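Local coordinates for protein Niban 2 (Homo sapiens, PDB 7CTP) that may suppress apoptosis and promote the invasion of melanoma cells, and carries a pleckstrin homology (PH) domain alongside a large helical body, at residues 128-133 against 158-163; 163-168 against 239-244; 254-259 against 264-269. All coordinates share one frame; numbering follows the deposited sequence.

Following the chain from the N terminus, interaction 1 (128-133 with 158-163) closes a loop inside the PH domain, laying the short helix 127-134 on strand 157-162. Interaction 2 (163-168 with 239-244) starts at His163, which both share, and closes a longer loop that joins the PH domain to helix 232-252. Interaction 3 (254-259 with 264-269) closes a short local turn between that helix and helix 260-337. The three loops follow in series; none nests in or crosses another. In space they converge: Tyr130 OH of interaction 1 lies 2.7 Å from His168 ND1 of interaction 2, and Ile268 of interaction 3 packs on both Tyr130 and His168, tying sheet and helices together.

Interaction 1: 128-133 against 158-163; sequences DQYLEL and PLILWH
Tyr130 and Leu133, one turn apart on helix 127-134, face Ile160 and Trp162, two residues apart on one side of strand 157-162. The local axes run 9.7 Å apart at 22°, which lets the two pairs match along the strand. Tyr130 holds CG anti to its backbone nitrogen (chi1 170°), sending the ring across Ile160 at about a right angle. Ile160 CG2 sits 3.6 Å from Tyr130 CD1 and meets the ring off-centre, while Ile160 CD1 approaches Tyr130 CB at 3.8 Å, both branches of the isoleucine being used. Leu133 reaches further along: its CD2 methyl lies over the Trp162 indole, 3.6 Å from the centroid of the five-membered ring and 11° off the normal, a CH-pi contact. Tyr130 CE1 meets the same indole from the edge, 4.0 Å from Trp162 CD1. Leu159 and Leu161 turn to the other face of the sheet, where Leu159 packs on Trp182 of helix 176-194, so the short helix covers the opposite face. No hydrogen bond crosses this contact; the buried Tyr130 hydroxyl is instead satisfied by Tyr170 OH and His168 ND1. Cohesion between helix and strand thus rests on shape and CH-pi packing, with the polar tip secured by neighbours.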
loop_
_atom_site.group_PDB
_atom_site.type_symbol
_atom_site.label_atom_id
_atom_site.label_comp_id
_atom_site.label_asym_id
_atom_site.label_seq_id
_atom_site.Cartn_x
_atom_site.Cartn_y
_atom_site.Cartn_z
ATOM N N ASP A 128 4.392 -16.781 21.495
ATOM C CA ASP A 128 5.803 -16.478 21.703
ATOM C C ASP A 128 6.323 -15.517 20.647
ATOM O O ASP A 128 7.088 -14.598 20.962
ATOM C CB ASP A 128 6.637 -17.748 21.697
ATOM C CG ASP A 128 8.013 -17.511 22.251
ATOM O OD1 ASP A 128 8.110 -17.105 23.433
ATOM O OD2 ASP A 128 8.988 -17.691 21.496
ATOM N N GLN A 129 5.925 -15.724 19.388
ATOM C CA GLN A 129 6.282 -14.785 18.328
ATOM C C GLN A 129 5.836 -13.375 18.667
ATOM O O GLN A 129 6.557 -12.407 18.396
ATOM C CB GLN A 129 5.636 -15.201 17.009
ATOM C CG GLN A 129 6.372 -16.230 16.209
ATOM C CD GLN A 129 5.654 -16.527 14.909
ATOM O OE1 GLN A 129 4.559 -16.007 14.657
ATOM N NE2 GLN A 129 6.261 -17.360 14.078
ATOM N N TYR A 130 4.629 -13.242 19.223
ATOM C CA TYR A 130 4.097 -11.929 19.580
ATOM C C TYR A 130 4.883 -11.311 20.728
ATOM O O TYR A 130 5.251 -10.132 20.681
ATOM C CB TYR A 130 2.624 -12.052 19.947
ATOM C CG TYR A 130 2.036 -10.809 20.556
ATOM C CD1 TYR A 130 1.786 -9.672 19.778
ATOM C CD2 TYR A 130 1.737 -10.760 21.913
ATOM C CE1 TYR A 130 1.243 -8.522 20.350
ATOM C CE2 TYR A 130 1.207 -9.624 22.490
ATOM C CZ TYR A 130 0.961 -8.508 21.704
ATOM O OH TYR A 130 0.432 -7.389 22.299
ATOM N N LEU A 131 5.147 -12.097 21.772
ATOM C CA LEU A 131 5.914 -11.589 22.904
ATOM C C LEU A 131 7.328 -11.210 22.493
ATOM O O LEU A 131 7.900 -10.267 23.045
ATOM C CB LEU A 131 5.950 -12.631 24.029
ATOM C CG LEU A 131 4.600 -12.929 24.695
ATOM C CD1 LEU A 131 4.798 -13.988 25.760
ATOM C CD2 LEU A 131 3.982 -11.676 25.291
ATOM N N GLU A 132 7.905 -11.928 21.529
ATOM C CA GLU A 132 9.224 -11.562 21.028
ATOM C C GLU A 132 9.176 -10.220 20.308
ATOM O O GLU A 132 10.071 -9.380 20.473
ATOM C CB GLU A 132 9.749 -12.662 20.105
ATOM C CG GLU A 132 11.133 -12.392 19.550
ATOM C CD GLU A 132 11.681 -13.545 18.737
ATOM O OE1 GLU A 132 12.400 -13.255 17.753
ATOM O OE2 GLU A 132 11.411 -14.725 19.089
ATOM N N LEU A 133 8.109 -9.989 19.545
ATOM C CA LEU A 133 7.973 -8.755 18.774
ATOM C C LEU A 133 7.818 -7.537 19.681
ATOM O O LEU A 133 8.367 -6.470 19.383
ATOM C CB LEU A 133 6.786 -8.884 17.818
ATOM C CG LEU A 133 6.448 -7.718 16.889
ATOM C CD1 LEU A 133 7.662 -7.345 16.064
ATOM C CD2 LEU A 133 5.287 -8.131 15.992
ATOM N N PRO A 158 -3.661 -19.853 17.985
ATOM C CA PRO A 158 -3.935 -18.422 18.109
ATOM C C PRO A 158 -3.695 -17.693 16.796
ATOM O O PRO A 158 -3.007 -18.180 15.895
ATOM C CB PRO A 158 -2.935 -17.977 19.180
ATOM C CG PRO A 158 -1.748 -18.875 18.930
ATOM C CD PRO A 158 -2.292 -20.192 18.419
ATOM N N LEU A 159 -4.305 -16.511 16.699
ATOM C CA LEU A 159 -4.052 -15.541 15.638
ATOM C C LEU A 159 -4.060 -14.171 16.296
ATOM O O LEU A 159 -5.078 -13.772 16.869
ATOM C CB LEU A 159 -5.119 -15.604 14.535
ATOM C CG LEU A 159 -4.706 -15.677 13.065
ATOM C CD1 LEU A 159 -3.652 -16.736 12.871
ATOM C CD2 LEU A 159 -5.913 -15.989 12.202
ATOM N N ILE A 160 -2.938 -13.462 16.234
ATOM C CA ILE A 160 -2.774 -12.185 16.918
ATOM C C ILE A 160 -2.536 -11.103 15.878
ATOM O O ILE A 160 -1.729 -11.284 14.959
ATOM C CB ILE A 160 -1.622 -12.236 17.941
ATOM C CG1 ILE A 160 -1.987 -13.195 19.075
ATOM C CG2 ILE A 160 -1.342 -10.833 18.494
ATOM C CD1 ILE A 160 -0.793 -13.652 19.885
ATOM N N LEU A 161 -3.248 -9.987 16.015
ATOM C CA LEU A 161 -3.072 -8.833 15.148
ATOM C C LEU A 161 -2.264 -7.774 15.893
ATOM O O LEU A 161 -2.729 -7.244 16.910
ATOM C CB LEU A 161 -4.426 -8.261 14.733
ATOM C CG LEU A 161 -5.350 -9.177 13.938
ATOM C CD1 LEU A 161 -6.581 -8.385 13.498
ATOM C CD2 LEU A 161 -4.626 -9.755 12.750
ATOM N N TRP A 162 -1.078 -7.457 15.374
ATOM C CA TRP A 162 -0.176 -6.464 15.941
ATOM C C TRP A 162 -0.103 -5.246 15.025
ATOM O O TRP A 162 -0.151 -5.384 13.802
ATOM C CB TRP A 162 1.222 -7.063 16.121
ATOM C CG TRP A 162 2.306 -6.089 16.516
ATOM C CD1 TRP A 162 2.741 -5.812 17.785
ATOM C CD2 TRP A 162 3.112 -5.305 15.637
ATOM N NE1 TRP A 162 3.763 -4.894 17.748
ATOM C CE2 TRP A 162 4.010 -4.565 16.438
ATOM C CE3 TRP A 162 3.163 -5.152 14.249
ATOM C CZ2 TRP A 162 4.946 -3.691 15.895
ATOM C CZ3 TRP A 162 4.098 -4.281 13.709
ATOM C CH2 TRP A 162 4.968 -3.558 14.531
ATOM N N HIS A 163 0.036 -4.063 15.621
ATOM C CA HIS A 163 0.217 -2.799 14.910
ATOM C C HIS A 163 1.242 -2.002 15.704
ATOM O O HIS A 163 1.267 -2.096 16.936
ATOM C CB HIS A 163 -1.130 -2.050 14.806
ATOM C CG HIS A 163 -1.115 -0.815 13.953
ATOM N ND1 HIS A 163 -0.540 0.370 14.361
ATOM C CD2 HIS A 163 -1.680 -0.563 12.748
ATOM C CE1 HIS A 163 -0.718 1.291 13.429
ATOM N NE2 HIS A 163 -1.415 0.752 12.442
#

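Interaction 2: 163-168 against 239-244; sequences HPYARH and LVMEEL
Tyr165 and Met241 mark the nearest backbone approach, their CA atoms 7.0 Å apart. Segment 163-168 is irregular, whereas 239-244 is a continuous stretch of helix 232-252, and no hydrogen bond passes between them. The loop is instead braced from within: Tyr165 N donates to His163 ND1 (3.0 Å, 165°), lying in the imidazole plane, and His168 NE2 donates to His163 O at 3.0 Å. Arg167 curls side-on to the carbonyl of His168, with NE and NH1 both given to that one oxygen. These bonds shape the connection between the antiparallel neighbours 157-162 and 169-173, a hairpin turn of the PH-domain sheet, and it is one of the places where the domain meets the helical body. Against helix 232-252, Tyr165 makes the contact. Its ring is sandwiched, Met241 CB standing over one face, 3.5 Å from the ring centroid and 11° off the normal, and Pro164 CB over the other. Met241 bends at chi2 and chi3, which folds its chain back along the tyrosine until CE is 4.1 Å from Tyr165 CB. Replacing Tyr165 by a serine would probably open a gap between Pro164 and Met241 and leave the turn with little grip on the helix. The tyrosine OH reaches Glu242 CB at 3.6 Å, whereas the extended Glu242 chain carries its carboxylate away to a salt bridge with Arg216.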
loop_
_atom_site.group_PDB
_atom_site.type_symbol
_atom_site.label_atom_id
_atom_site.label_comp_id
_atom_site.label_asym_id
_atom_site.label_seq_id
_atom_site.Cartn_x
_atom_site.Cartn_y
_atom_site.Cartn_z
ATOM N N HIS A 163 0.036 -4.063 15.621
ATOM C CA HIS A 163 0.217 -2.799 14.910
ATOM C C HIS A 163 1.242 -2.002 15.704
ATOM O O HIS A 163 1.267 -2.096 16.936
ATOM C CB HIS A 163 -1.130 -2.050 14.806
ATOM C CG HIS A 163 -1.115 -0.815 13.953
ATOM N ND1 HIS A 163 -0.540 0.370 14.361
ATOM C CD2 HIS A 163 -1.680 -0.563 12.748
ATOM C CE1 HIS A 163 -0.718 1.291 13.429
ATOM N NE2 HIS A 163 -1.415 0.752 12.442
ATOM N N PRO A 164 2.123 -1.241 15.041
ATOM C CA PRO A 164 3.167 -0.542 15.813
ATOM C C PRO A 164 2.622 0.477 16.795
ATOM O O PRO A 164 3.286 0.746 17.810
ATOM C CB PRO A 164 4.038 0.119 14.732
ATOM C CG PRO A 164 3.151 0.190 13.509
ATOM C CD PRO A 164 2.276 -1.036 13.589
ATOM N N TYR A 165 1.425 1.043 16.537
ATOM C CA TYR A 165 0.891 2.159 17.326
ATOM C C TYR A 165 -0.516 1.922 17.855
ATOM O O TYR A 165 -0.855 2.447 18.920
ATOM C CB TYR A 165 0.889 3.468 16.488
ATOM C CG TYR A 165 2.189 3.735 15.766
ATOM C CD1 TYR A 165 3.381 3.865 16.468
ATOM C CD2 TYR A 165 2.230 3.818 14.384
ATOM C CE1 TYR A 165 4.567 4.087 15.815
ATOM C CE2 TYR A 165 3.427 4.045 13.716
ATOM C CZ TYR A 165 4.587 4.169 14.449
ATOM O OH TYR A 165 5.786 4.385 13.814
ATOM N N ALA A 166 -1.355 1.182 17.125
ATOM C CA ALA A 166 -2.747 0.988 17.507
ATOM C C ALA A 166 -2.887 -0.281 18.355
ATOM O O ALA A 166 -1.922 -1.007 18.590
ATOM C CB ALA A 166 -3.628 0.928 16.262
ATOM N N ARG A 167 -4.105 -0.571 18.811
ATOM C CA ARG A 167 -4.235 -1.650 19.779
ATOM C C ARG A 167 -4.049 -3.002 19.097
ATOM O O ARG A 167 -4.148 -3.142 17.877
ATOM C CB ARG A 167 -5.579 -1.594 20.512
ATOM C CG ARG A 167 -6.785 -2.048 19.724
ATOM C CD ARG A 167 -7.852 -2.659 20.658
ATOM N NE ARG A 167 -7.555 -4.059 20.987
ATOM C CZ ARG A 167 -8.265 -4.822 21.823
ATOM N NH1 ARG A 167 -7.903 -6.089 22.047
ATOM N NH2 ARG A 167 -9.332 -4.328 22.437
ATOM N N HIS A 168 -3.735 -4.001 19.906
ATOM C CA HIS A 168 -3.507 -5.345 19.409
ATOM C C HIS A 168 -4.727 -6.188 19.726
ATOM O O HIS A 168 -5.416 -5.950 20.719
ATOM C CB HIS A 168 -2.259 -5.966 20.033
ATOM C CG HIS A 168 -1.034 -5.117 19.883
ATOM N ND1 HIS A 168 0.117 -5.333 20.610
ATOM C CD2 HIS A 168 -0.783 -4.052 19.083
ATOM C CE1 HIS A 168 1.026 -4.436 20.265
ATOM N NE2 HIS A 168 0.504 -3.643 19.344
ATOM N N LEU A 239 2.825 8.901 10.609
ATOM C CA LEU A 239 3.898 9.895 10.576
ATOM C C LEU A 239 4.077 10.564 11.931
ATOM O O LEU A 239 5.204 10.686 12.435
ATOM C CB LEU A 239 3.588 10.941 9.510
ATOM C CG LEU A 239 4.663 11.980 9.186
ATOM C CD1 LEU A 239 5.827 11.330 8.431
ATOM C CD2 LEU A 239 4.034 13.084 8.355
ATOM N N VAL A 240 2.970 11.042 12.515
ATOM C CA VAL A 240 3.015 11.691 13.825
ATOM C C VAL A 240 3.514 10.726 14.895
ATOM O O VAL A 240 4.381 11.078 15.706
ATOM C CB VAL A 240 1.634 12.265 14.189
ATOM C CG1 VAL A 240 1.635 12.793 15.633
ATOM C CG2 VAL A 240 1.253 13.379 13.224
ATOM N N MET A 241 2.956 9.508 14.939
ATOM C CA MET A 241 3.363 8.551 15.973
ATOM C C MET A 241 4.841 8.199 15.860
ATOM O O MET A 241 5.527 8.044 16.879
ATOM C CB MET A 241 2.524 7.276 15.903
ATOM C CG MET A 241 1.039 7.456 16.231
ATOM S SD MET A 241 0.714 8.112 17.884
ATOM C CE MET A 241 1.259 6.738 18.910
ATOM N N GLU A 242 5.346 8.056 14.633
ATOM C CA GLU A 242 6.768 7.768 14.461
ATOM C C GLU A 242 7.618 8.864 15.085
ATOM O O GLU A 242 8.626 8.588 15.747
ATOM C CB GLU A 242 7.096 7.608 12.976
ATOM C CG GLU A 242 8.594 7.506 12.665
ATOM C CD GLU A 242 8.885 7.459 11.169
ATOM O OE1 GLU A 242 8.360 8.301 10.408
ATOM O OE2 GLU A 242 9.643 6.558 10.757
ATOM N N GLU A 243 7.205 10.112 14.917
ATOM C CA GLU A 243 7.998 11.227 15.406
ATOM C C GLU A 243 7.856 11.403 16.914
ATOM O O GLU A 243 8.851 11.645 17.610
ATOM C CB GLU A 243 7.593 12.501 14.665
ATOM C CG GLU A 243 8.497 13.685 14.939
ATOM C CD GLU A 243 8.362 14.787 13.912
ATOM O OE1 GLU A 243 8.085 14.488 12.728
ATOM O OE2 GLU A 243 8.542 15.962 14.297
ATOM N N LEU A 244 6.637 11.275 17.439
ATOM C CA LEU A 244 6.383 11.579 18.845
ATOM C C LEU A 244 6.599 10.399 19.776
ATOM O O LEU A 244 6.845 10.612 20.969
ATOM C CB LEU A 244 4.951 12.081 19.029
ATOM C CG LEU A 244 4.609 13.399 18.353
ATOM C CD1 LEU A 244 3.295 13.944 18.891
ATOM C CD2 LEU A 244 5.741 14.409 18.562
#

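Interaction 3: 254-259 against 264-269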
loop_
_atom_site.group_PDB
_atom_site.type_symbol
_atom_site.label_atom_id
_atom_site.label_comp_id
_atom_site.label_asym_id
_atom_site.label_seq_id
_atom_site.Cartn_x
_atom_site.Cartn_y
_atom_site.Cartn_z
ATOM N N PRO A 254 9.323 5.145 32.301
ATOM C CA PRO A 254 9.762 5.013 33.704
ATOM C C PRO A 254 8.647 5.178 34.719
ATOM O O PRO A 254 8.856 4.867 35.900
ATOM C CB PRO A 254 10.806 6.125 33.853
ATOM C CG PRO A 254 11.284 6.384 32.455
ATOM C CD PRO A 254 10.055 6.223 31.615
ATOM N N ARG A 255 7.479 5.656 34.312
ATOM C CA ARG A 255 6.344 5.795 35.212
ATOM C C ARG A 255 5.463 4.555 35.249
ATOM O O ARG A 255 4.602 4.451 36.127
ATOM C CB ARG A 255 5.517 7.023 34.812
ATOM C CG ARG A 255 6.332 8.320 34.795
ATOM C CD ARG A 255 5.593 9.434 34.078
ATOM N NE ARG A 255 6.458 10.580 33.813
ATOM C CZ ARG A 255 6.229 11.800 34.285
ATOM N NH1 ARG A 255 5.160 12.014 35.038
ATOM N NH2 ARG A 255 7.053 12.803 33.999
ATOM N N LEU A 256 5.674 3.600 34.346
ATOM C CA LEU A 256 4.869 2.389 34.329
ATOM C C LEU A 256 5.371 1.404 35.376
ATOM O O LEU A 256 6.581 1.215 35.542
ATOM C CB LEU A 256 4.905 1.743 32.940
ATOM C CG LEU A 256 4.556 2.715 31.812
ATOM C CD1 LEU A 256 4.620 2.015 30.453
ATOM C CD2 LEU A 256 3.177 3.303 32.057
ATOM N N LYS A 257 4.432 0.769 36.073
ATOM C CA LYS A 257 4.724 -0.143 37.174
ATOM C C LYS A 257 4.360 -1.573 36.793
ATOM O O LYS A 257 3.311 -1.815 36.189
ATOM C CB LYS A 257 3.943 0.260 38.430
ATOM C CG LYS A 257 4.325 1.607 39.029
ATOM C CD LYS A 257 4.108 1.604 40.540
ATOM C CE LYS A 257 4.437 2.954 41.171
ATOM N NZ LYS A 257 3.307 3.923 41.087
ATOM N N GLY A 258 5.213 -2.523 37.161
ATOM C CA GLY A 258 4.873 -3.920 37.014
ATOM C C GLY A 258 6.007 -4.698 36.400
ATOM O O GLY A 258 7.105 -4.177 36.173
ATOM N N LYS A 259 5.733 -5.971 36.128
ATOM C CA LYS A 259 6.704 -6.846 35.494
ATOM C C LYS A 259 6.856 -6.462 34.024
ATOM O O LYS A 259 6.008 -5.754 33.477
ATOM C CB LYS A 259 6.263 -8.297 35.661
ATOM C CG LYS A 259 6.319 -8.696 37.135
ATOM C CD LYS A 259 5.533 -9.942 37.457
ATOM C CE LYS A 259 6.236 -10.719 38.564
ATOM N NZ LYS A 259 5.518 -11.969 38.930
ATOM N N GLN A 264 4.849 -3.626 29.215
ATOM C CA GLN A 264 4.678 -3.632 27.761
ATOM C C GLN A 264 3.212 -3.468 27.382
ATOM O O GLN A 264 2.883 -2.715 26.454
ATOM C CB GLN A 264 5.250 -4.924 27.158
ATOM C CG GLN A 264 6.774 -5.006 27.172
ATOM C CD GLN A 264 7.303 -6.444 27.085
ATOM O OE1 GLN A 264 6.593 -7.364 26.674
ATOM N NE2 GLN A 264 8.555 -6.631 27.484
ATOM N N ARG A 265 2.312 -4.125 28.122
ATOM C CA ARG A 265 0.884 -4.041 27.820
ATOM C C ARG A 265 0.328 -2.651 28.125
ATOM O O ARG A 265 -0.532 -2.144 27.393
ATOM C CB ARG A 265 0.121 -5.108 28.603
ATOM C CG ARG A 265 -1.350 -5.223 28.226
ATOM C CD ARG A 265 -2.229 -5.418 29.454
ATOM N NE ARG A 265 -2.408 -4.163 30.181
ATOM C CZ ARG A 265 -3.487 -3.856 30.895
ATOM N NH1 ARG A 265 -3.563 -2.693 31.524
ATOM N NH2 ARG A 265 -4.499 -4.702 30.971
ATOM N N GLN A 266 0.798 -2.025 29.205
ATOM C CA GLN A 266 0.357 -0.669 29.508
ATOM C C GLN A 266 0.782 0.296 28.415
ATOM O O GLN A 266 0.015 1.191 28.033
ATOM C CB GLN A 266 0.905 -0.222 30.859
ATOM C CG GLN A 266 0.318 -0.997 32.002
ATOM C CD GLN A 266 1.009 -0.689 33.300
ATOM O OE1 GLN A 266 1.416 -1.593 34.027
ATOM N NE2 GLN A 266 1.158 0.595 33.596
ATOM N N TRP A 267 1.996 0.131 27.885
ATOM C CA TRP A 267 2.425 1.030 26.818
ATOM C C TRP A 267 1.556 0.857 25.574
ATOM O O TRP A 267 1.210 1.841 24.905
ATOM C CB TRP A 267 3.901 0.827 26.469
ATOM C CG TRP A 267 4.202 1.563 25.212
ATOM C CD1 TRP A 267 4.384 1.029 23.969
ATOM C CD2 TRP A 267 4.241 2.982 25.049
ATOM N NE1 TRP A 267 4.568 2.028 23.047
ATOM C CE2 TRP A 267 4.488 3.239 23.682
ATOM C CE3 TRP A 267 4.113 4.061 25.928
ATOM C CZ2 TRP A 267 4.610 4.534 23.171
ATOM C CZ3 TRP A 267 4.239 5.355 25.418
ATOM C CH2 TRP A 267 4.482 5.579 24.052
ATOM N N ILE A 268 1.183 -0.389 25.256
ATOM C CA ILE A 268 0.316 -0.635 24.103
ATOM C C ILE A 268 -1.014 0.087 24.273
ATOM O O ILE A 268 -1.548 0.672 23.321
ATOM C CB ILE A 268 0.120 -2.152 23.896
ATOM C CG1 ILE A 268 1.417 -2.790 23.384
ATOM C CG2 ILE A 268 -1.045 -2.411 22.926
ATOM C CD1 ILE A 268 1.539 -4.279 23.698
ATOM N N GLN A 269 -1.563 0.071 25.490
ATOM C CA GLN A 269 -2.824 0.761 25.750
ATOM C C GLN A 269 -2.673 2.271 25.592
ATOM O O GLN A 269 -3.540 2.935 25.006
ATOM C CB GLN A 269 -3.327 0.408 27.151
ATOM C CG GLN A 269 -4.736 0.903 27.444
ATOM C CD GLN A 269 -5.346 0.231 28.661
ATOM O OE1 GLN A 269 -4.641 -0.377 29.473
ATOM N NE2 GLN A 269 -6.665 0.333 28.791
#
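Leu256 and Trp267 supply the apolar part of this contact, in which the loop after helix 232-252 folds back over the early turns of helix 260-337. Leu256 CD1 comes 4.2 Å from Trp267 CB and 4.1 Å from Trp267 N, so it meets the root of the tryptophan rather than its indole. With CG anti to the carbonyl carbon (chi1 -52°), the leucine is directed at the helix and runs past Gln266 in the opposite sense. Trp267 itself packs on Leu248 and Lys249 of the preceding helix, so the loop and the two helices it joins meet around this residue.

The polar part involves the Gln266 side chain, extended beyond CG to the loop backbone. As modelled, Gln266 OE1 lies 2.9 Å from Lys257 O; two oxygens this close suggest the amide is turned over, in which case the pair may be a hydrogen bond.

The loop's own conformation is a separate matter: Gly258, at phi 134° and psi -175°, has angles at which a side chain would collide with the carbonyl oxygen of the residue before, and Lys259 follows at the N-cap of the long helix. With no clear hydrogen bond across it, the contact is held mainly by packing of the buried Leu256 against the helix, and any polar contribution depends on how the Gln266 amide is really turned.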